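Local structure of PPC domain-containing protein (Pyrococcus horikoshii, 2DT4) at residues Tyr25-Asn28 / Phe29-Glu33. The protein is of unknown function but carries the plant- and prokaryote-conserved (PPC) domain, found with AT-hook motifs in plant proteins, and assembles as a trimer. Residues are numbered along the deposited sequence; the frame is centred on the assembly and turned at random.
Sequences YIKN and FCKKE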
loop_
_atom_site.group_PDB
_atom_site.type_symbol
_atom_site.label_atom_id
_atom_site.label_comp_id
_atom_site.label_asym_id
_atom_site.label_seq_id
_atom_site.Cartn_x
_atom_site.Cartn_y
_atom_site.Cartn_z
ATOM N N TYR A 25 -1.223 19.416 2.203
ATOM C CA TYR A 25 -2.230 19.420 1.155
ATOM C C TYR A 25 -3.361 18.451 1.494
ATOM O O TYR A 25 -4.519 18.776 1.358
ATOM C CB TYR A 25 -1.612 19.042 -0.200
ATOM C CG TYR A 25 -2.602 18.905 -1.327
ATOM C CD1 TYR A 25 -2.816 19.935 -2.237
ATOM C CD2 TYR A 25 -3.349 17.749 -1.476
ATOM C CE1 TYR A 25 -3.724 19.797 -3.266
ATOM C CE2 TYR A 25 -4.257 17.607 -2.497
ATOM C CZ TYR A 25 -4.436 18.630 -3.381
ATOM O OH TYR A 25 -5.315 18.469 -4.408
ATOM N N ILE A 26 -3.021 17.258 1.970
ATOM C CA ILE A 26 -4.054 16.267 2.210
ATOM C C ILE A 26 -4.958 16.798 3.332
ATOM O O ILE A 26 -6.168 16.683 3.227
ATOM C CB ILE A 26 -3.477 14.846 2.520
ATOM C CG1 ILE A 26 -2.779 14.274 1.282
ATOM C CG2 ILE A 26 -4.610 13.909 2.975
ATOM C CD1 ILE A 26 -1.907 13.129 1.581
ATOM N N LYS A 27 -4.377 17.403 4.373
ATOM C CA LYS A 27 -5.153 18.026 5.452
ATOM C C LYS A 27 -6.096 19.109 4.923
ATOM O O LYS A 27 -7.303 19.116 5.232
ATOM C CB LYS A 27 -4.233 18.606 6.519
ATOM C CG LYS A 27 -4.997 19.372 7.601
ATOM C CD LYS A 27 -4.095 19.834 8.757
ATOM C CE LYS A 27 -4.906 20.616 9.755
ATOM N NZ LYS A 27 -4.351 20.776 11.151
ATOM N N ASN A 28 -5.557 20.010 4.099
ATOM C CA ASN A 28 -6.352 21.103 3.553
ATOM C C ASN A 28 -7.465 20.608 2.614
ATOM O O ASN A 28 -8.575 21.173 2.566
ATOM C CB ASN A 28 -5.416 22.093 2.839
ATOM C CG ASN A 28 -4.630 22.962 3.840
ATOM O OD1 ASN A 28 -5.069 23.135 4.995
ATOM N ND2 ASN A 28 -3.486 23.502 3.415
ATOM N N PHE A 29 -7.141 19.584 1.833
ATOM C CA PHE A 29 -8.131 18.905 0.998
ATOM C C PHE A 29 -9.306 18.410 1.901
ATOM O O PHE A 29 -10.485 18.659 1.596
ATOM C CB PHE A 29 -7.483 17.780 0.195
ATOM C CG PHE A 29 -8.457 16.878 -0.485
ATOM C CD1 PHE A 29 -8.916 15.757 0.183
ATOM C CD2 PHE A 29 -8.897 17.110 -1.776
ATOM C CE1 PHE A 29 -9.786 14.894 -0.421
ATOM C CE2 PHE A 29 -9.803 16.230 -2.357
ATOM C CZ PHE A 29 -10.253 15.151 -1.632
ATOM N N CYS A 30 -8.991 17.684 2.968
ATOM C CA CYS A 30 -10.016 17.142 3.830
ATOM C C CYS A 30 -10.797 18.281 4.490
ATOM O O CYS A 30 -11.989 18.177 4.621
ATOM C CB CYS A 30 -9.448 16.178 4.873
ATOM S SG CYS A 30 -8.797 14.657 4.131
ATOM N N LYS A 31 -10.138 19.374 4.872
ATOM C CA LYS A 31 -10.885 20.499 5.452
ATOM C C LYS A 31 -11.901 21.058 4.488
ATOM O O LYS A 31 -13.063 21.307 4.869
ATOM C CB LYS A 31 -9.944 21.589 5.939
ATOM C CG LYS A 31 -9.173 21.181 7.143
ATOM C CD LYS A 31 -8.315 22.339 7.643
ATOM C CE LYS A 31 -7.583 21.910 8.855
ATOM N NZ LYS A 31 -6.728 23.024 9.416
ATOM N N LYS A 32 -11.481 21.236 3.245
ATOM C CA LYS A 32 -12.339 21.752 2.211
ATOM C C LYS A 32 -13.521 20.831 1.964
ATOM O O LYS A 32 -14.664 21.286 1.849
ATOM C CB LYS A 32 -11.568 21.958 0.913
ATOM C CG LYS A 32 -12.424 22.577 -0.181
ATOM C CD LYS A 32 -13.183 23.794 0.282
ATOM C CE LYS A 32 -13.917 24.457 -0.874
ATOM N NZ LYS A 32 -14.764 23.485 -1.648
ATOM N N GLU A 33 -13.262 19.533 1.889
ATOM C CA GLU A 33 -14.312 18.564 1.572
ATOM C C GLU A 33 -15.170 18.182 2.769
ATOM O O GLU A 33 -16.154 17.453 2.620
ATOM C CB GLU A 33 -13.677 17.289 1.008
ATOM C CG GLU A 33 -12.985 17.479 -0.322
ATOM C CD GLU A 33 -13.969 17.778 -1.427
ATOM O OE1 GLU A 33 -13.844 18.865 -2.022
ATOM O OE2 GLU A 33 -14.908 16.992 -1.671
HETATM O O HOH W 1 -4.538 23.519 7.553
#
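Helix 22-33 of the PPC domain packs one side against the large mixed sheet, and Y25 to E33 make up most of it. Successive i to i+4 bonds hold the turns together. F29 N donates to Y25 O at 2.8 Å. C30 N to I26 O, K31 N to K27 O and K32 N to N28 O continue the ladder.

The buried side carries Y25, I26, F29 and C30. Y25 CE2 lies 4.2 Å from F29 CB, an oblique approach to the tyrosine ring. Y25 OH bonds to L141 O of the second subunit, which also packs on N28 and F29, placing this face at the subunit interface. F29 CG is anti to its own N (chi1 169°), which sends the ring away from Y25-N28. There it meets F14 and stands edge-to-face with Y12. E33 CG sits 3.8 Å above one ring face, toward its rim. I26 CG2 brushes C30 SG at 4.4 Å, and both residues touch strand 85-95.

The outer side is polar. K27 and K31 are extended beyond CG, and the end of K31 crosses the K27 chain, meeting it around CE. K27 CE to K31 NZ, at 3.0 Å, is too short for a normal contact, so the placing of these ends is doubtful. The 3.7 Å from K27 NZ to K31 NZ is equally doubtful. K31 NZ has a long, weak ion pair with E85. A water also bridges K31 to N28: it accepts from K31 NZ at 2.9 Å and donates to N28 OD1 at 2.6 Å.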